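Local coordinates for uncharacterized protein from DUF35 family (Sulfolobus solfataricus, PDB 3IRB), which is of unknown function but joins a zinc ribbon to an OB-fold domain and may bind acyl-CoA, at residues Lys44-Val58 against Cys64-Ile77. Residues are numbered along the deposited sequence; the frame is centred on the assembly and turned at random.
Sequences KIIGSKCSKCGRIFV and CEHCFVKIENYVEI. With ZN (zinc ion), chain C.
Cys50 and Cys53 face Cys64 and Cys67 around one zinc ion, each SG 2.3-2.4 Å from the metal: the two CxxC knuckles of a zinc ribbon. Soft, polarisable thiolates on short side chains suit a zinc site, and backbone amides steady them, Cys53 N donating to Cys50 SG and Cys67 N to Cys64 SG.

Arg55 serves both knuckles. Its guanidinium lies flat over one face of the His66 imidazole, centres 3.9 Å apart and planes at 27°, while NH1, nearly in the guanidinium plane, donates to Cys53 SG at 3.2 Å. Its NE forms a salt bridge with Glu114 of strand 114-123. An alanine here is likely to leave the Cys53 thiolate and Glu114 without their cationic partner and the His66 ring freer to turn.

Beside the zinc site, Ile71 packs against Cys50, Ser48 and Phe57: with CG1 anti to the carbonyl carbon (chi1 -57°), its CD1 reaches Phe57 CE2 at 3.5 Å while CG2 packs on Ser48 CB. The Phe57 ring presents its edge, at CZ, to Cys64 SG, a sulfur-aromatic contact.

Farther along, strands 46-49 and 73-76 pair antiparallel. Gly47 and Val75 exchange both backbone bonds, and a side chain at Gly47 would strike Ile77 CD1 and Phe57 O. Ile77 CD1 rests 3.8 Å from Val58 CB, and Ile56 CG2 meets Val75 CG2 over the bare backbone of Gly47, beta-branched residues packing side by side there.

Four thiolates would overcompensate a zinc dication, so the amide N-H groups and Arg55 probably spread the excess negative charge, consistent with a structural metal site that fastens the ribbon's two hairpins.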
loop_
_atom_site.group_PDB
_atom_site.type_symbol
_atom_site.label_atom_id
_atom_site.label_comp_id
_atom_site.label_asym_id
_atom_site.label_seq_id
_atom_site.Cartn_x
_atom_site.Cartn_y
_atom_site.Cartn_z
ATOM N N LYS A 44 1.825 11.564 -3.859
ATOM C CA LYS A 44 2.794 10.755 -4.586
ATOM C C LYS A 44 3.079 9.487 -3.848
ATOM O O LYS A 44 2.961 9.437 -2.619
ATOM C CB LYS A 44 4.099 11.520 -4.762
ATOM C CG LYS A 44 3.929 12.829 -5.547
ATOM C CD LYS A 44 5.249 13.589 -5.624
ATOM C CE LYS A 44 5.105 14.863 -6.456
ATOM N NZ LYS A 44 6.355 15.680 -6.406
ATOM N N ILE A 45 3.469 8.468 -4.607
ATOM C CA ILE A 45 3.937 7.197 -4.070
ATOM C C ILE A 45 5.447 7.188 -4.304
ATOM O O ILE A 45 5.911 7.152 -5.470
ATOM C CB ILE A 45 3.305 6.007 -4.809
ATOM C CG1 ILE A 45 1.767 6.048 -4.677
ATOM C CG2 ILE A 45 3.889 4.726 -4.307
ATOM C CD1 ILE A 45 1.275 6.053 -3.253
ATOM N N ILE A 46 6.200 7.195 -3.206
ATOM C CA ILE A 46 7.665 7.298 -3.253
ATOM C C ILE A 46 8.311 5.985 -2.856
ATOM O O ILE A 46 8.042 5.412 -1.789
ATOM C CB ILE A 46 8.212 8.383 -2.324
ATOM C CG1 ILE A 46 7.626 9.751 -2.659
ATOM C CG2 ILE A 46 9.747 8.397 -2.393
ATOM C CD1 ILE A 46 7.985 10.249 -4.036
ATOM N N GLY A 47 9.150 5.475 -3.739
ATOM C CA GLY A 47 9.885 4.259 -3.470
ATOM C C GLY A 47 11.347 4.604 -3.366
ATOM O O GLY A 47 11.730 5.776 -3.515
ATOM N N SER A 48 12.155 3.595 -3.063
ATOM C CA SER A 48 13.599 3.777 -3.089
ATOM C C SER A 48 14.220 2.741 -4.009
ATOM O O SER A 48 13.654 1.648 -4.219
ATOM C CB SER A 48 14.158 3.690 -1.685
ATOM O OG SER A 48 13.983 2.410 -1.179
ATOM N N LYS A 49 15.399 3.066 -4.533
ATOM C CA LYS A 49 16.029 2.213 -5.526
ATOM C C LYS A 49 17.434 1.891 -5.112
ATOM O O LYS A 49 18.269 2.790 -5.003
ATOM C CB LYS A 49 16.014 2.866 -6.905
ATOM C CG LYS A 49 16.690 2.037 -7.984
ATOM C CD LYS A 49 16.704 2.740 -9.359
ATOM C CE LYS A 49 17.098 1.753 -10.456
ATOM N NZ LYS A 49 17.072 2.365 -11.804
ATOM N N CYS A 50 17.700 0.609 -4.886
ATOM C CA CYS A 50 19.044 0.155 -4.559
ATOM C C CYS A 50 19.959 0.338 -5.760
ATOM O O CYS A 50 19.662 -0.092 -6.873
ATOM C CB CYS A 50 19.057 -1.314 -4.122
ATOM S SG CYS A 50 20.652 -1.980 -3.776
ATOM N N SER A 51 21.080 0.992 -5.535
ATOM C CA SER A 51 22.004 1.282 -6.614
ATOM C C SER A 51 22.789 0.046 -7.007
ATOM O O SER A 51 23.366 -0.004 -8.089
ATOM C CB SER A 51 22.955 2.408 -6.224
ATOM O OG SER A 51 22.231 3.595 -5.969
ATOM N N LYS A 52 22.844 -0.938 -6.109
ATOM C CA LYS A 52 23.655 -2.128 -6.372
ATOM C C LYS A 52 22.919 -3.165 -7.203
ATOM O O LYS A 52 23.531 -3.776 -8.086
ATOM C CB LYS A 52 24.145 -2.776 -5.079
ATOM C CG LYS A 52 25.331 -3.695 -5.369
ATOM C CD LYS A 52 26.198 -4.006 -4.182
ATOM C CE LYS A 52 27.530 -4.596 -4.654
ATOM N NZ LYS A 52 28.163 -5.478 -3.620
ATOM N N CYS A 53 21.621 -3.348 -6.954
ATOM C CA CYS A 53 20.840 -4.333 -7.730
ATOM C C CYS A 53 19.724 -3.708 -8.552
ATOM O O CYS A 53 19.062 -4.401 -9.347
ATOM C CB CYS A 53 20.246 -5.382 -6.790
ATOM S SG CYS A 53 18.998 -4.730 -5.629
ATOM N N GLY A 54 19.496 -2.406 -8.374
ATOM C CA GLY A 54 18.466 -1.730 -9.130
ATOM C C GLY A 54 17.026 -2.014 -8.693
ATOM O O GLY A 54 16.130 -1.499 -9.308
ATOM N N ARG A 55 16.797 -2.853 -7.683
ATOM C CA ARG A 55 15.430 -3.079 -7.182
ATOM C C ARG A 55 14.821 -1.781 -6.657
ATOM O O ARG A 55 15.500 -1.015 -5.950
ATOM C CB ARG A 55 15.459 -4.105 -6.058
ATOM C CG ARG A 55 15.767 -5.530 -6.522
ATOM C CD ARG A 55 15.728 -6.472 -5.331
ATOM N NE ARG A 55 15.872 -7.866 -5.724
ATOM C CZ ARG A 55 17.027 -8.472 -5.979
ATOM N NH1 ARG A 55 18.183 -7.812 -5.903
ATOM N NH2 ARG A 55 17.017 -9.753 -6.338
ATOM N N ILE A 56 13.536 -1.564 -6.969
ATOM C CA ILE A 56 12.783 -0.445 -6.457
ATOM C C ILE A 56 11.783 -0.982 -5.436
ATOM O O ILE A 56 11.103 -1.933 -5.730
ATOM C CB ILE A 56 12.055 0.297 -7.591
ATOM C CG1 ILE A 56 13.065 0.896 -8.582
ATOM C CG2 ILE A 56 11.221 1.412 -7.025
ATOM C CD1 ILE A 56 12.411 1.480 -9.865
ATOM N N PHE A 57 11.766 -0.394 -4.232
ATOM C CA PHE A 57 10.950 -0.879 -3.132
ATOM C C PHE A 57 9.868 0.127 -2.828
ATOM O O PHE A 57 10.123 1.330 -2.792
ATOM C CB PHE A 57 11.756 -1.073 -1.848
ATOM C CG PHE A 57 12.888 -2.043 -1.985
ATOM C CD1 PHE A 57 12.676 -3.402 -1.774
ATOM C CD2 PHE A 57 14.147 -1.603 -2.375
ATOM C CE1 PHE A 57 13.688 -4.313 -1.896
ATOM C CE2 PHE A 57 15.179 -2.517 -2.508
ATOM C CZ PHE A 57 14.955 -3.883 -2.264
ATOM N N VAL A 58 8.670 -0.374 -2.554
ATOM C CA VAL A 58 7.587 0.465 -2.054
ATOM C C VAL A 58 6.976 -0.259 -0.839
ATOM O O VAL A 58 6.800 -1.470 -0.882
ATOM C CB VAL A 58 6.536 0.748 -3.153
ATOM C CG1 VAL A 58 5.730 -0.523 -3.530
ATOM C CG2 VAL A 58 5.632 1.926 -2.741
ATOM N N CYS A 64 18.888 -2.394 1.644
ATOM C CA CYS A 64 18.561 -3.478 0.721
ATOM C C CYS A 64 19.097 -4.762 1.348
ATOM O O CYS A 64 20.300 -4.936 1.443
ATOM C CB CYS A 64 19.213 -3.273 -0.651
ATOM S SG CYS A 64 18.873 -4.683 -1.808
ATOM N N GLU A 65 18.211 -5.658 1.779
ATOM C CA GLU A 65 18.684 -6.898 2.433
ATOM C C GLU A 65 19.226 -7.936 1.420
ATOM O O GLU A 65 19.942 -8.851 1.825
ATOM C CB GLU A 65 17.581 -7.514 3.319
ATOM C CG GLU A 65 17.921 -8.864 4.007
ATOM C CD GLU A 65 19.125 -8.852 4.963
ATOM O OE1 GLU A 65 19.734 -7.795 5.219
ATOM O OE2 GLU A 65 19.464 -9.939 5.481
ATOM N N HIS A 66 18.909 -7.768 0.134
ATOM C CA HIS A 66 19.488 -8.594 -0.936
ATOM C C HIS A 66 20.963 -8.322 -1.110
ATOM O O HIS A 66 21.746 -9.261 -1.221
ATOM C CB HIS A 66 18.763 -8.357 -2.257
ATOM C CG HIS A 66 17.333 -8.777 -2.219
ATOM N ND1 HIS A 66 16.292 -7.897 -2.412
ATOM C CD2 HIS A 66 16.769 -9.985 -1.975
ATOM C CE1 HIS A 66 15.145 -8.546 -2.301
ATOM N NE2 HIS A 66 15.407 -9.816 -2.041
ATOM N N CYS A 67 21.339 -7.038 -1.131
ATOM C CA CYS A 67 22.730 -6.626 -1.339
ATOM C C CYS A 67 23.505 -6.317 -0.059
ATOM O O CYS A 67 24.718 -6.192 -0.123
ATOM C CB CYS A 67 22.776 -5.370 -2.207
ATOM S SG CYS A 67 22.042 -5.569 -3.849
ATOM N N PHE A 68 22.811 -6.170 1.075
ATOM C CA PHE A 68 23.413 -5.747 2.348
ATOM C C PHE A 68 24.057 -4.365 2.288
ATOM O O PHE A 68 25.191 -4.192 2.716
ATOM C CB PHE A 68 24.425 -6.789 2.866
ATOM C CG PHE A 68 23.899 -8.182 2.837
ATOM C CD1 PHE A 68 22.826 -8.549 3.645
ATOM C CD2 PHE A 68 24.444 -9.126 1.976
ATOM C CE1 PHE A 68 22.318 -9.835 3.604
ATOM C CE2 PHE A 68 23.937 -10.417 1.930
ATOM C CZ PHE A 68 22.870 -10.774 2.746
ATOM N N VAL A 69 23.338 -3.400 1.713
ATOM C CA VAL A 69 23.821 -2.044 1.538
ATOM C C VAL A 69 22.683 -1.051 1.767
ATOM O O VAL A 69 21.485 -1.363 1.556
ATOM C CB VAL A 69 24.388 -1.785 0.115
ATOM C CG1 VAL A 69 25.582 -2.687 -0.185
ATOM C CG2 VAL A 69 23.320 -1.948 -0.906
ATOM N N LYS A 70 23.084 0.129 2.214
ATOM C CA LYS A 70 22.201 1.270 2.380
ATOM C C LYS A 70 21.626 1.712 1.010
ATOM O O LYS A 70 22.313 1.642 -0.022
ATOM C CB LYS A 70 23.000 2.435 3.019
ATOM C CG LYS A 70 22.237 3.255 4.034
ATOM C CD LYS A 70 21.324 4.305 3.408
ATOM C CE LYS A 70 20.252 4.784 4.384
ATOM N N ILE A 71 20.369 2.153 1.011
ATOM C CA ILE A 71 19.730 2.744 -0.163
ATOM C C ILE A 71 19.579 4.252 0.058
ATOM O O ILE A 71 19.005 4.676 1.059
ATOM C CB ILE A 71 18.322 2.149 -0.384
ATOM C CG1 ILE A 71 18.398 0.616 -0.521
ATOM C CG2 ILE A 71 17.606 2.803 -1.631
ATOM C CD1 ILE A 71 17.026 -0.070 -0.759
ATOM N N GLU A 72 20.040 5.039 -0.901
ATOM C CA GLU A 72 20.014 6.505 -0.824
ATOM C C GLU A 72 19.111 7.195 -1.846
ATOM O O GLU A 72 18.772 8.371 -1.679
ATOM C CB GLU A 72 21.427 7.045 -1.058
ATOM C CG GLU A 72 22.529 6.302 -0.315
ATOM C CD GLU A 72 22.799 6.868 1.058
ATOM O OE1 GLU A 72 21.958 7.630 1.583
ATOM O OE2 GLU A 72 23.868 6.542 1.610
ATOM N N ASN A 73 18.743 6.501 -2.918
ATOM C CA ASN A 73 18.031 7.145 -4.013
ATOM C C ASN A 73 16.520 6.910 -3.945
ATOM O O ASN A 73 16.079 5.776 -3.818
ATOM C CB ASN A 73 18.629 6.675 -5.326
ATOM C CG ASN A 73 20.132 6.973 -5.402
ATOM O OD1 ASN A 73 20.947 6.086 -5.662
ATOM N ND2 ASN A 73 20.498 8.234 -5.138
ATOM N N TYR A 74 15.741 7.978 -4.014
ATOM C CA TYR A 74 14.301 7.856 -3.957
ATOM C C TYR A 74 13.743 8.138 -5.331
ATOM O O TYR A 74 14.285 8.948 -6.062
ATOM C CB TYR A 74 13.716 8.811 -2.926
ATOM C CG TYR A 74 14.301 8.560 -1.572
ATOM C CD1 TYR A 74 13.871 7.495 -0.801
ATOM C CD2 TYR A 74 15.309 9.379 -1.066
ATOM C CE1 TYR A 74 14.432 7.243 0.436
ATOM C CE2 TYR A 74 15.865 9.141 0.175
ATOM C CZ TYR A 74 15.422 8.072 0.925
ATOM O OH TYR A 74 15.963 7.836 2.169
ATOM N N VAL A 75 12.660 7.453 -5.670
ATOM C CA VAL A 75 12.055 7.564 -6.998
ATOM C C VAL A 75 10.541 7.656 -6.878
ATOM O O VAL A 75 9.950 7.029 -6.006
ATOM C CB VAL A 75 12.441 6.382 -7.924
ATOM C CG1 VAL A 75 13.960 6.315 -8.118
ATOM C CG2 VAL A 75 11.953 5.106 -7.373
ATOM N N GLU A 76 9.926 8.465 -7.744
ATOM C CA GLU A 76 8.479 8.566 -7.774
ATOM C C GLU A 76 7.936 7.409 -8.611
ATOM O O GLU A 76 8.318 7.238 -9.768
ATOM C CB GLU A 76 8.007 9.911 -8.355
ATOM C CG GLU A 76 6.468 10.034 -8.265
ATOM C CD GLU A 76 5.886 11.346 -8.774
ATOM O OE1 GLU A 76 6.653 12.278 -9.117
ATOM O OE2 GLU A 76 4.628 11.418 -8.804
ATOM N N ILE A 77 7.026 6.645 -8.025
ATOM C CA ILE A 77 6.413 5.520 -8.688
ATOM C C ILE A 77 5.228 6.020 -9.526
ATOM O O ILE A 77 4.529 6.932 -9.130
ATOM C CB ILE A 77 6.081 4.474 -7.611
ATOM C CG1 ILE A 77 7.418 3.835 -7.186
ATOM C CG2 ILE A 77 5.137 3.371 -8.098
ATOM C CD1 ILE A 77 7.320 3.108 -5.978
HETATM ZN ZN ZN C . 20.156 -4.275 -3.704
HETATM O O HOH W 1 3.671 8.902 -7.520
HETATM O O HOH W 2 20.339 4.011 -3.667
HETATM O O HOH W 3 21.994 0.984 -2.697
HETATM O O HOH W 4 26.267 -7.037 -2.102
#